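Local atomic coordinates of chitinase (Thermococcus chitonophagus, PDB entry 5XSW), a protein that probably hydrolyses chitin as an endo-acting enzyme, the chain described being the C-terminal part of a longer polypeptide. Residues A[4-7]-A[13-16]; A[47-50]-A[56-59]; A[19-24]-A[31-36]; A[103-108]-A[475-480]; A[109-114]-A[306-311]. One frame throughout, in Å; residues are numbered along the deposited sequence.

How the contacts relate
The five contacts trace a path from a beta sandwich at the N-terminus of this chain into the helical domain that carries the glycan site. In order of their first segments they run contact 1, contact 3, contact 2, contact 4 and contact 5. Contacts 1 and 3 share strand 12-21, with centres about 23 Å apart, and contact 2 lies about 14 Å from contact 1, centre to centre, at the outer strand 45-51 of the same sheet. Contact 4 then ties the end of strand 98-104 to the C-terminal helix 475-482. Contact 5, whose centre lies about 12 Å from that of contact 4, rests the linking chain on helix 288-311, so contacts 4 and 5 join the two domains, while contacts 1 to 3 lie within the sandwich.

Contact 1 of 5, residues A[4-7]-A[13-16]; sequences RIVS and ITVE
Ile5 and Val15 meet on one face of a two-stranded pairing, their side chains slanting across each other with Ile5 CD1 3.6 Å from Val15 CG2. The second torsion of Ile5 (chi2 -69°) bends CD1 out of an extended course and brings it also within 4.1 Å of Ile13 CG2. Val15 also touches Pro97, and Ile13 lies beside Ile88 of the next strand, 80-89. Val6 points toward the opposite strand: Val6 CG2 lies 3.8 Å from Glu16 CB, while Val6 CB comes 3.9 Å from the methyl CG2 of Thr14.

The strands form an antiparallel hairpin, 3-9 with 12-21, interrupted by a classic beta bulge. Val6 and Ser7 both face Thr14, and the helical backbone of Val6 (phi -80°, psi -42°) takes up the extra residue. Thr14 O accordingly accepts from Val6 N and, weakly, from Ser7 N, and Thr14 N returns a bond to Ser7 O. At the other end Arg4 and Glu16 form a hydrogen-bonded pair through both backbone groups.

On the polar face the side chains communicate through water. Arg4 NH2 donates to water 1 over 2.7 Å, in the plane of the guanidinium group, and that water donates in turn to Glu16 OE2 over 2.7 Å, so the opposite charges are bridged without touching. Water 2 likewise joins the two hydroxyls at the bulge, at 3.0 Å from Ser7 OG and 2.8 Å from Thr14 OG1.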
# COMPACT_ATOMS: atom_id res chain seq x y z
N ARG A 4 29.79 -23.28 15.51
CA ARG A 4 30.52 -24.39 16.10
C ARG A 4 31.60 -24.82 15.12
O ARG A 4 31.34 -24.88 13.92
CB ARG A 4 29.59 -25.57 16.38
CG ARG A 4 29.76 -26.16 17.75
CD ARG A 4 28.86 -27.39 17.92
NE ARG A 4 28.90 -28.23 16.72
CZ ARG A 4 29.79 -29.20 16.51
NH1 ARG A 4 30.74 -29.45 17.42
NH2 ARG A 4 29.75 -29.91 15.38
N ILE A 5 32.81 -25.10 15.61
CA ILE A 5 33.78 -25.79 14.77
C ILE A 5 33.30 -27.22 14.53
O ILE A 5 33.16 -27.97 15.48
CB ILE A 5 35.18 -25.85 15.44
CG1 ILE A 5 35.73 -24.44 15.69
CG2 ILE A 5 36.11 -26.78 14.65
CD1 ILE A 5 36.08 -23.72 14.47
N VAL A 6 33.06 -27.62 13.29
CA VAL A 6 32.63 -29.01 13.09
C VAL A 6 33.87 -29.93 13.13
O VAL A 6 33.88 -31.01 13.74
CB VAL A 6 31.90 -29.19 11.77
CG1 VAL A 6 31.76 -30.68 11.46
CG2 VAL A 6 30.54 -28.49 11.84
N SER A 7 34.92 -29.47 12.48
CA SER A 7 36.17 -30.21 12.44
C SER A 7 37.31 -29.31 12.00
O SER A 7 37.11 -28.35 11.25
CB SER A 7 36.03 -31.39 11.48
OG SER A 7 35.89 -30.92 10.15
N ILE A 13 39.41 -25.98 7.97
CA ILE A 13 38.53 -25.66 9.10
C ILE A 13 37.08 -25.62 8.64
O ILE A 13 36.75 -24.90 7.70
CB ILE A 13 38.84 -24.31 9.69
CG1 ILE A 13 40.26 -24.27 10.22
CG2 ILE A 13 37.83 -23.95 10.78
CD1 ILE A 13 40.78 -22.88 10.40
N THR A 14 36.24 -26.41 9.28
CA THR A 14 34.82 -26.46 8.93
C THR A 14 33.95 -25.96 10.10
O THR A 14 33.98 -26.51 11.21
CB THR A 14 34.41 -27.87 8.49
OG1 THR A 14 35.07 -28.17 7.25
CG2 THR A 14 32.89 -27.93 8.25
N VAL A 15 33.17 -24.91 9.82
CA VAL A 15 32.31 -24.28 10.82
C VAL A 15 30.82 -24.37 10.39
O VAL A 15 30.49 -24.18 9.22
CB VAL A 15 32.70 -22.80 11.01
CG1 VAL A 15 31.68 -22.05 11.88
CG2 VAL A 15 34.09 -22.67 11.61
N GLU A 16 29.94 -24.68 11.34
CA GLU A 16 28.50 -24.60 11.12
C GLU A 16 27.92 -23.39 11.84
O GLU A 16 28.07 -23.23 13.06
CB GLU A 16 27.81 -25.85 11.59
CG GLU A 16 26.31 -25.78 11.37
CD GLU A 16 25.66 -27.14 11.43
OE1 GLU A 16 24.76 -27.42 10.59
OE2 GLU A 16 26.03 -27.92 12.33
O HOH W 1 27.48 -29.47 14.05
O HOH W 2 37.48 -29.45 8.02

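Contact 2 of 5, residues A[47-50]-A[56-59]; sequences LSIK and EPVY
The ring of Tyr59 carries the methyl group CD1 of Ile49 over one face, while water 3 and water 4 sit near its edge, in the plane of the ring. Ile49 CD1 stands 4.0 Å from the ring centroid and 26° off the normal, a CH-pi contact displaced toward the rim, with Tyr59 CG only 3.6 Å from that methyl. The tyrosine reaches this place because its CG is wedged between the backbone N and the carbonyl carbon (chi1 69°), which turns the ring over Ile49 of the facing sheet. An alanine in place of Tyr59 removes the ring, which would probably open a gap beside Ile49 CD1 and leave that methyl free to turn.

The other branch of Ile49 faces the pyrrolidine ring of Pro57: Ile49 CG2 lies 3.8 Å from Pro57 CG, the two side chains crossing at about a right angle. Further along, Glu56 brings its CB to 3.4 Å from Ile49 O.

No direct hydrogen bond joins the two segments, and water mediates between them instead. Ile49 N donates to water 3 over 3.1 Å, and this water lies 3.1 Å from Glu56 OE2. Water 4 occupies a similar place between Ile49 O and Pro57 O.

Leu47 and Ser48 form a classic beta bulge against Glu87. Around Ile49 are Ile84 and Ile86 of its own sheet, and Val66 and Ile68 of the other. An isoleucine so enclosed, with the chain of 56-59 entering the second sheet, is what the interior of a beta sandwich looks like.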
# COMPACT_ATOMS: atom_id res chain seq x y z
N LEU A 47 36.98 -21.36 1.36
CA LEU A 47 36.88 -22.39 0.32
C LEU A 47 35.45 -22.55 -0.20
O LEU A 47 35.22 -22.68 -1.40
CB LEU A 47 37.36 -23.74 0.86
CG LEU A 47 38.84 -23.77 1.29
CD1 LEU A 47 39.14 -24.96 2.21
CD2 LEU A 47 39.72 -23.82 0.08
N SER A 48 34.49 -22.56 0.71
CA SER A 48 33.08 -22.66 0.33
C SER A 48 32.15 -22.25 1.48
O SER A 48 32.45 -22.48 2.65
CB SER A 48 32.76 -24.09 -0.07
OG SER A 48 32.68 -24.85 1.12
N ILE A 49 31.00 -21.66 1.13
CA ILE A 49 29.95 -21.39 2.09
C ILE A 49 28.67 -21.92 1.45
O ILE A 49 28.30 -21.45 0.35
CB ILE A 49 29.82 -19.88 2.38
CG1 ILE A 49 31.13 -19.31 2.92
CG2 ILE A 49 28.66 -19.59 3.33
CD1 ILE A 49 31.05 -17.81 3.30
N LYS A 50 28.05 -22.90 2.08
CA LYS A 50 26.88 -23.58 1.51
C LYS A 50 25.82 -23.76 2.55
O LYS A 50 26.13 -23.72 3.75
CB LYS A 50 27.26 -24.95 0.94
CG LYS A 50 28.33 -24.85 -0.17
CD LYS A 50 28.64 -26.24 -0.74
CE LYS A 50 29.52 -26.15 -1.98
NZ LYS A 50 29.71 -27.50 -2.61
N GLU A 56 23.43 -22.58 -1.91
CA GLU A 56 24.41 -21.75 -1.24
C GLU A 56 24.00 -20.28 -1.29
O GLU A 56 23.44 -19.82 -2.30
CB GLU A 56 25.79 -21.94 -1.89
CG GLU A 56 25.91 -21.39 -3.32
CD GLU A 56 27.25 -21.73 -4.00
OE1 GLU A 56 27.53 -21.19 -5.10
OE2 GLU A 56 28.02 -22.53 -3.44
N PRO A 57 24.29 -19.54 -0.22
CA PRO A 57 24.14 -18.09 -0.27
C PRO A 57 25.20 -17.48 -1.16
O PRO A 57 26.02 -18.18 -1.72
CB PRO A 57 24.33 -17.67 1.20
CG PRO A 57 25.30 -18.72 1.73
CD PRO A 57 24.83 -20.00 1.08
N VAL A 58 25.16 -16.16 -1.29
CA VAL A 58 26.19 -15.39 -1.96
C VAL A 58 27.16 -14.87 -0.88
O VAL A 58 26.73 -14.62 0.25
CB VAL A 58 25.56 -14.20 -2.74
CG1 VAL A 58 26.61 -13.17 -3.14
CG2 VAL A 58 24.78 -14.71 -3.94
N TYR A 59 28.44 -14.70 -1.20
CA TYR A 59 29.33 -14.07 -0.23
C TYR A 59 30.39 -13.33 -0.95
O TYR A 59 30.66 -13.59 -2.12
CB TYR A 59 29.95 -15.10 0.74
CG TYR A 59 30.95 -16.05 0.11
CD1 TYR A 59 32.29 -15.68 -0.02
CD2 TYR A 59 30.56 -17.32 -0.32
CE1 TYR A 59 33.23 -16.56 -0.61
CE2 TYR A 59 31.48 -18.20 -0.91
CZ TYR A 59 32.81 -17.81 -1.04
OH TYR A 59 33.72 -18.67 -1.61
O HOH W 3 30.64 -21.77 -1.94
O HOH W 4 28.48 -19.57 -1.30

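Contact 3 of 5, residues A[19-24]-A[31-36]; sequences LANKNT and WCFDIK
An Asx turn ends strand 12-21 of the beta sandwich, and the asparagine that makes it, Asn21, leans against the ring edge of Phe33 in strand 32-41 of the other sheet. Asn21 OD1 accepts from the backbone N of Asn23 over 2.9 Å, at a bent N-H...O angle of 135°, which turns the chain away from the strand. With CG anti to the backbone N (chi1 177°), the amide is carried across toward Phe33.

The side chains cross at about a right angle. Asn21 CB lies in the plane of the phenyl ring, at its edge, and the amide plane is tilted 65° to that ring. No hydrogen bond crosses between the segments, and Asn21 against Phe33 carries most of the contact.

The nitrogen end of the amide is held too: Asn21 ND2 has hydrogen bonds to Gly30 O, just before the segment 31-36, and to Phe76 O of strand 75-77, a neighbour of Phe33 in the sheet. Both ends of this buried amide are thus engaged, which fixes its rotation. The closest approach across the contact is Asn21 CG to Phe33 CE2, 3.5 Å.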
# COMPACT_ATOMS: atom_id res chain seq x y z
N LEU A 19 21.41 -19.84 12.05
CA LEU A 19 20.64 -18.61 12.15
C LEU A 19 19.19 -19.01 12.32
O LEU A 19 18.69 -19.85 11.59
CB LEU A 19 20.79 -17.78 10.88
CG LEU A 19 22.19 -17.39 10.41
CD1 LEU A 19 22.15 -16.77 9.03
CD2 LEU A 19 22.82 -16.44 11.40
N ALA A 20 18.53 -18.44 13.31
CA ALA A 20 17.13 -18.78 13.53
C ALA A 20 16.32 -17.70 14.21
O ALA A 20 16.83 -16.92 14.99
CB ALA A 20 17.05 -20.06 14.33
N ASN A 21 15.02 -17.70 13.93
CA ASN A 21 14.08 -17.03 14.79
C ASN A 21 13.52 -18.15 15.62
O ASN A 21 12.73 -18.95 15.15
CB ASN A 21 12.99 -16.34 13.97
CG ASN A 21 11.94 -15.68 14.85
OD1 ASN A 21 11.83 -15.98 16.02
ND2 ASN A 21 11.17 -14.79 14.27
N LYS A 22 13.93 -18.20 16.87
CA LYS A 22 13.51 -19.32 17.71
C LYS A 22 12.14 -19.07 18.30
O LYS A 22 11.57 -19.94 18.94
CB LYS A 22 14.51 -19.55 18.84
CG LYS A 22 15.88 -20.09 18.42
CD LYS A 22 16.95 -19.77 19.49
CE LYS A 22 18.21 -20.64 19.39
NZ LYS A 22 18.11 -21.96 20.13
N ASN A 23 11.62 -17.85 18.17
CA ASN A 23 10.29 -17.58 18.72
C ASN A 23 9.26 -18.50 18.07
O ASN A 23 9.27 -18.70 16.85
CB ASN A 23 9.90 -16.11 18.50
CG ASN A 23 10.87 -15.15 19.18
OD1 ASN A 23 11.36 -14.17 18.57
ND2 ASN A 23 11.15 -15.42 20.42
N THR A 24 8.39 -19.11 18.88
CA THR A 24 7.32 -19.92 18.31
C THR A 24 5.96 -19.20 18.36
O THR A 24 5.01 -19.60 17.71
CB THR A 24 7.20 -21.31 19.02
OG1 THR A 24 7.04 -21.12 20.43
CG2 THR A 24 8.45 -22.18 18.73
N TRP A 31 8.86 -10.90 15.65
CA TRP A 31 7.85 -11.66 14.90
C TRP A 31 8.45 -12.12 13.59
O TRP A 31 8.13 -13.19 13.05
CB TRP A 31 6.59 -10.80 14.68
CG TRP A 31 5.51 -11.46 13.85
CD1 TRP A 31 4.52 -12.30 14.29
CD2 TRP A 31 5.31 -11.31 12.43
NE1 TRP A 31 3.74 -12.70 13.23
CE2 TRP A 31 4.20 -12.11 12.08
CE3 TRP A 31 5.98 -10.62 11.41
CZ2 TRP A 31 3.73 -12.20 10.78
CZ3 TRP A 31 5.52 -10.73 10.11
CH2 TRP A 31 4.40 -11.52 9.81
N CYS A 32 9.33 -11.27 13.06
CA CYS A 32 10.09 -11.56 11.86
C CYS A 32 11.44 -10.82 11.99
O CYS A 32 11.50 -9.67 12.48
CB CYS A 32 9.36 -11.09 10.58
SG CYS A 32 10.02 -11.75 9.11
N PHE A 33 12.49 -11.49 11.55
CA PHE A 33 13.81 -10.84 11.37
C PHE A 33 14.14 -10.79 9.92
O PHE A 33 14.13 -11.81 9.23
CB PHE A 33 14.93 -11.61 12.16
CG PHE A 33 14.68 -11.68 13.63
CD1 PHE A 33 14.91 -10.58 14.44
CD2 PHE A 33 14.19 -12.83 14.21
CE1 PHE A 33 14.67 -10.64 15.82
CE2 PHE A 33 13.92 -12.90 15.58
CZ PHE A 33 14.15 -11.80 16.39
N ASP A 34 14.46 -9.61 9.42
CA ASP A 34 14.89 -9.47 8.05
C ASP A 34 16.41 -9.23 8.05
O ASP A 34 16.86 -8.21 8.58
CB ASP A 34 14.21 -8.29 7.34
CG ASP A 34 12.74 -8.56 7.00
OD1 ASP A 34 12.26 -9.66 7.32
OD2 ASP A 34 12.11 -7.65 6.41
N ILE A 35 17.17 -10.15 7.47
CA ILE A 35 18.65 -10.05 7.51
C ILE A 35 19.22 -9.49 6.24
O ILE A 35 19.05 -10.06 5.16
CB ILE A 35 19.24 -11.45 7.82
CG1 ILE A 35 18.75 -11.85 9.24
CG2 ILE A 35 20.78 -11.39 7.73
CD1 ILE A 35 19.32 -13.13 9.75
N LYS A 36 19.85 -8.32 6.33
CA LYS A 36 20.57 -7.74 5.21
C LYS A 36 21.79 -8.60 4.79
O LYS A 36 21.97 -8.95 3.63
CB LYS A 36 21.04 -6.34 5.58
CG LYS A 36 21.63 -5.53 4.42
CD LYS A 36 22.38 -4.29 4.96
CE LYS A 36 22.75 -3.29 3.85
NZ LYS A 36 21.56 -2.56 3.25

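Contact 4 of 5, residues A[103-108]-A[475-480]; sequences HYLRGE and DDWYYH
Trp477 and Leu105 are joined by a nearly straight hydrogen bond: Trp477 NE1 donates to the backbone Leu105 O over 2.9 Å, with an angle at the hydrogen of 172°. The oxygen lies at the edge of the indole and close to its plane, whereas the donor sits tilted by 21° from the carbonyl plane. Beside this bond the leucine side chain slants against the helix. Leu105 CD2 is 4.0 Å from Trp477 CD1 and 3.9 Å from Tyr478 CD1, and it settles 3.5 Å from the backbone Tyr478 O. Leu105 CD2 reaches Tyr478 because CG stands anti to the backbone N (chi1 -173°).

A phenylalanine in place of Trp477 takes away the N-H, so the buried Leu105 O would probably lack a partner and the turn could shift against the helix. That turn is an inverse gamma turn centred on Leu105, closed by a weak bond from Arg106 N to Tyr104 O, and it terminates strand 98-104 where the beta sandwich gives way to the helical domain. The C-terminal helix 475-482 thereby returns to the start of the linking chain.

Further out, His103 ND1 donates to the syn lone pair of Glu108 OE2 over 2.8 Å, drawing together the two ends of the segment. Tyr263 meets the indole edge-to-face, and Tyr478 OH is bonded to Thr71 O. Arg106 forms a salt bridge with Glu305 of helix 288-311, while Asp476, on the outer side of the helix, pairs with Lys261 of the second subunit.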
# COMPACT_ATOMS: atom_id res chain seq x y z
N HIS A 103 23.48 -8.52 10.49
CA HIS A 103 23.07 -7.15 10.24
C HIS A 103 21.60 -7.13 9.74
O HIS A 103 21.31 -7.68 8.67
CB HIS A 103 23.97 -6.51 9.21
CG HIS A 103 25.43 -6.55 9.60
ND1 HIS A 103 26.00 -5.60 10.42
CD2 HIS A 103 26.41 -7.45 9.31
CE1 HIS A 103 27.29 -5.88 10.58
NE2 HIS A 103 27.56 -6.99 9.92
N TYR A 104 20.71 -6.56 10.53
CA TYR A 104 19.29 -6.50 10.12
C TYR A 104 19.11 -5.49 9.02
O TYR A 104 19.93 -4.54 8.83
CB TYR A 104 18.39 -6.10 11.28
CG TYR A 104 18.42 -7.07 12.39
CD1 TYR A 104 18.04 -8.39 12.19
CD2 TYR A 104 18.88 -6.68 13.64
CE1 TYR A 104 18.08 -9.30 13.22
CE2 TYR A 104 18.92 -7.58 14.69
CZ TYR A 104 18.52 -8.88 14.47
OH TYR A 104 18.57 -9.78 15.49
N LEU A 105 18.00 -5.61 8.30
CA LEU A 105 17.74 -4.66 7.23
C LEU A 105 17.10 -3.41 7.86
O LEU A 105 15.88 -3.23 7.86
CB LEU A 105 16.82 -5.32 6.19
CG LEU A 105 16.55 -4.57 4.92
CD1 LEU A 105 17.83 -4.24 4.16
CD2 LEU A 105 15.64 -5.51 4.11
N ARG A 106 17.95 -2.54 8.40
CA ARG A 106 17.53 -1.45 9.30
C ARG A 106 18.82 -0.68 9.60
O ARG A 106 19.82 -1.34 9.90
CB ARG A 106 16.92 -2.01 10.55
CG ARG A 106 15.95 -1.05 11.27
CD ARG A 106 16.61 -0.15 12.31
NE ARG A 106 15.64 0.75 12.95
CZ ARG A 106 15.39 0.80 14.26
NH1 ARG A 106 16.09 0.04 15.12
NH2 ARG A 106 14.48 1.68 14.72
N GLY A 107 18.82 0.65 9.49
CA GLY A 107 20.06 1.41 9.63
C GLY A 107 20.48 1.33 11.07
O GLY A 107 19.74 1.75 11.96
N GLU A 108 21.67 0.80 11.32
CA GLU A 108 22.17 0.64 12.69
C GLU A 108 22.41 2.00 13.37
O GLU A 108 22.36 2.12 14.58
CB GLU A 108 23.47 -0.22 12.64
CG GLU A 108 23.18 -1.66 12.16
CD GLU A 108 24.43 -2.53 11.94
OE1 GLU A 108 25.54 -2.00 12.08
OE2 GLU A 108 24.28 -3.74 11.60
N ASP A 475 8.06 -9.69 4.86
CA ASP A 475 8.46 -9.97 3.47
C ASP A 475 8.49 -8.75 2.58
O ASP A 475 9.43 -8.57 1.81
CB ASP A 475 7.51 -11.00 2.82
CG ASP A 475 7.68 -12.39 3.37
OD1 ASP A 475 7.59 -12.59 4.58
OD2 ASP A 475 7.94 -13.30 2.59
N ASP A 476 7.43 -7.94 2.64
CA ASP A 476 7.37 -6.75 1.79
C ASP A 476 8.58 -5.80 2.12
O ASP A 476 9.17 -5.26 1.24
CB ASP A 476 6.06 -5.95 2.01
CG ASP A 476 4.78 -6.74 1.51
OD1 ASP A 476 4.98 -7.53 0.59
OD2 ASP A 476 3.67 -6.56 2.06
N TRP A 477 8.83 -5.56 3.39
CA TRP A 477 9.97 -4.69 3.77
C TRP A 477 11.29 -5.22 3.17
O TRP A 477 12.11 -4.50 2.58
CB TRP A 477 10.07 -4.61 5.29
CG TRP A 477 11.26 -3.78 5.74
CD1 TRP A 477 12.49 -4.24 6.23
CD2 TRP A 477 11.36 -2.34 5.66
NE1 TRP A 477 13.31 -3.13 6.50
CE2 TRP A 477 12.64 -1.97 6.16
CE3 TRP A 477 10.48 -1.33 5.25
CZ2 TRP A 477 13.03 -0.63 6.26
CZ3 TRP A 477 10.88 0.02 5.37
CH2 TRP A 477 12.14 0.34 5.88
N TYR A 478 11.44 -6.50 3.29
CA TYR A 478 12.66 -7.15 2.82
C TYR A 478 12.96 -6.85 1.38
O TYR A 478 14.05 -6.37 1.06
CB TYR A 478 12.55 -8.67 3.03
CG TYR A 478 13.89 -9.40 2.77
CD1 TYR A 478 14.95 -9.34 3.70
CD2 TYR A 478 14.07 -10.12 1.61
CE1 TYR A 478 16.18 -9.99 3.44
CE2 TYR A 478 15.30 -10.81 1.35
CZ TYR A 478 16.33 -10.73 2.26
OH TYR A 478 17.51 -11.40 1.97
N TYR A 479 12.02 -7.15 0.48
CA TYR A 479 12.31 -6.91 -0.93
C TYR A 479 12.37 -5.44 -1.25
O TYR A 479 13.17 -5.00 -2.06
CB TYR A 479 11.26 -7.60 -1.84
CG TYR A 479 11.17 -9.06 -1.55
CD1 TYR A 479 12.21 -9.94 -1.88
CD2 TYR A 479 10.06 -9.56 -0.91
CE1 TYR A 479 12.11 -11.31 -1.56
CE2 TYR A 479 9.96 -10.88 -0.59
CZ TYR A 479 10.99 -11.76 -0.93
OH TYR A 479 10.81 -13.10 -0.58
N HIS A 480 11.54 -4.66 -0.60
CA HIS A 480 11.55 -3.25 -0.93
C HIS A 480 12.87 -2.56 -0.48
O HIS A 480 13.53 -1.86 -1.25
CB HIS A 480 10.38 -2.53 -0.25
CG HIS A 480 10.18 -1.14 -0.76
ND1 HIS A 480 9.63 -0.13 0.00
CD2 HIS A 480 10.40 -0.61 -1.98
CE1 HIS A 480 9.56 0.97 -0.72
NE2 HIS A 480 10.06 0.71 -1.93

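Contact 5 of 5, residues A[109-114]-A[306-311]; sequences SIIYPT and LLYAAV
The irregular chain 109-114, leading out of the beta sandwich, passes beside the last turns of helix 288-311 in the helical domain, with the CA atoms of Ile110 and Tyr308 6.6 Å apart. Almost everything in this join of linker to helix rests on the aromatic ring of Tyr308, which points from the helix toward the passing chain.

Ile110 lies over one face of that ring with both backbone and side chain. Ile110 CA is 3.7 Å from the centroid of the Tyr308 ring and 23° off the normal, a CH-pi contact, and Ile110 CG1 comes 3.5 Å from Tyr308 CE2, nearer the rim. Ile110 CD1 continues along the same side, 3.5 Å from Tyr308 CD2. This spread of the isoleucine over the ring follows from CG1 standing anti to the backbone N (chi1 -175°), which stretches the longer branch along the aromatic surface. Ser109 adds a lesser touch, its OG lying 4.0 Å from Tyr308 CE1.

The phenol oxygen reaches past the isoleucine. Its stronger partner is Asn316 OD1 in helix 313-321, and the same asparagine uses ND2 to bind Ser109 O, so one amide serves both sides of the contact. Tyr315 stacks with the Tyr308 ring, and Ile111 O is bonded by Arg304, one turn earlier on helix 288-311. Asn316 and Tyr315 hold the phenol, while Arg304 and the same Asn316 hold the linker. Across the contact itself, Ile111 N makes a long, weak hydrogen bond of 3.4 Å to Tyr308 OH, with Ile111 CG1 4.0 Å from the same oxygen.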
# COMPACT_ATOMS: atom_id res chain seq x y z
N SER A 109 22.67 3.04 12.60
CA SER A 109 23.01 4.34 13.18
C SER A 109 21.84 5.35 13.25
O SER A 109 22.04 6.57 13.39
CB SER A 109 24.15 4.95 12.38
OG SER A 109 23.71 5.30 11.08
N ILE A 110 20.61 4.87 13.11
CA ILE A 110 19.51 5.81 13.05
C ILE A 110 19.43 6.59 14.32
O ILE A 110 19.57 6.02 15.45
CB ILE A 110 18.16 5.07 12.74
CG1 ILE A 110 17.05 6.10 12.57
CG2 ILE A 110 17.81 4.05 13.83
CD1 ILE A 110 15.82 5.46 11.70
N ILE A 111 19.26 7.90 14.18
CA ILE A 111 19.19 8.78 15.35
C ILE A 111 17.76 9.01 15.84
O ILE A 111 16.92 9.55 15.09
CB ILE A 111 19.82 10.15 15.06
CG1 ILE A 111 21.32 10.00 14.71
CG2 ILE A 111 19.57 11.14 16.30
CD1 ILE A 111 21.87 11.30 14.07
N TYR A 112 17.46 8.59 17.08
CA TYR A 112 16.18 8.90 17.70
C TYR A 112 16.47 9.71 18.97
O TYR A 112 16.80 9.14 19.98
CB TYR A 112 15.39 7.63 18.06
CG TYR A 112 14.69 7.05 16.83
CD1 TYR A 112 13.67 7.79 16.20
CD2 TYR A 112 15.06 5.82 16.30
CE1 TYR A 112 13.01 7.29 15.01
CE2 TYR A 112 14.42 5.31 15.13
CZ TYR A 112 13.38 6.07 14.53
OH TYR A 112 12.76 5.57 13.40
N PRO A 113 16.29 11.00 18.92
CA PRO A 113 16.74 11.82 20.05
C PRO A 113 15.97 11.55 21.34
O PRO A 113 14.82 11.14 21.33
CB PRO A 113 16.48 13.25 19.58
CG PRO A 113 16.16 13.15 18.05
CD PRO A 113 15.67 11.79 17.82
N THR A 114 16.63 11.77 22.47
CA THR A 114 15.96 11.76 23.76
C THR A 114 15.34 13.12 24.04
O THR A 114 16.01 14.15 24.03
CB THR A 114 16.95 11.38 24.89
OG1 THR A 114 17.34 10.04 24.65
CG2 THR A 114 16.26 11.43 26.29
N LEU A 306 13.48 3.72 5.85
CA LEU A 306 13.83 3.12 4.56
C LEU A 306 15.16 3.74 4.03
O LEU A 306 16.03 3.03 3.48
CB LEU A 306 12.71 3.36 3.51
CG LEU A 306 13.00 2.87 2.11
CD1 LEU A 306 13.12 1.36 2.04
CD2 LEU A 306 11.82 3.36 1.21
N LEU A 307 15.26 5.06 4.11
CA LEU A 307 16.47 5.75 3.67
C LEU A 307 17.67 5.19 4.45
O LEU A 307 18.69 4.79 3.87
CB LEU A 307 16.32 7.24 3.85
CG LEU A 307 15.45 7.88 2.73
CD1 LEU A 307 14.97 9.28 3.05
CD2 LEU A 307 16.10 7.85 1.32
N TYR A 308 17.56 5.18 5.76
CA TYR A 308 18.64 4.65 6.60
C TYR A 308 18.99 3.23 6.25
O TYR A 308 20.19 2.89 6.24
CB TYR A 308 18.27 4.71 8.08
CG TYR A 308 18.67 5.99 8.83
CD1 TYR A 308 20.00 6.16 9.31
CD2 TYR A 308 17.74 6.96 9.13
CE1 TYR A 308 20.36 7.30 10.05
CE2 TYR A 308 18.07 8.11 9.90
CZ TYR A 308 19.43 8.24 10.35
OH TYR A 308 19.79 9.34 11.10
N ALA A 309 17.98 2.38 6.03
CA ALA A 309 18.26 0.96 5.72
C ALA A 309 19.02 0.81 4.42
O ALA A 309 19.74 -0.18 4.22
CB ALA A 309 16.98 0.13 5.61
N ALA A 310 18.81 1.75 3.51
CA ALA A 310 19.44 1.66 2.20
C ALA A 310 20.82 2.28 2.18
O ALA A 310 21.67 1.84 1.44
CB ALA A 310 18.58 2.38 1.14
N VAL A 311 21.01 3.39 2.87
CA VAL A 311 22.28 4.13 2.66
C VAL A 311 23.20 4.10 3.91
O VAL A 311 24.34 4.54 3.85
CB VAL A 311 22.02 5.58 2.23
CG1 VAL A 311 21.05 5.60 1.03
CG2 VAL A 311 21.50 6.42 3.35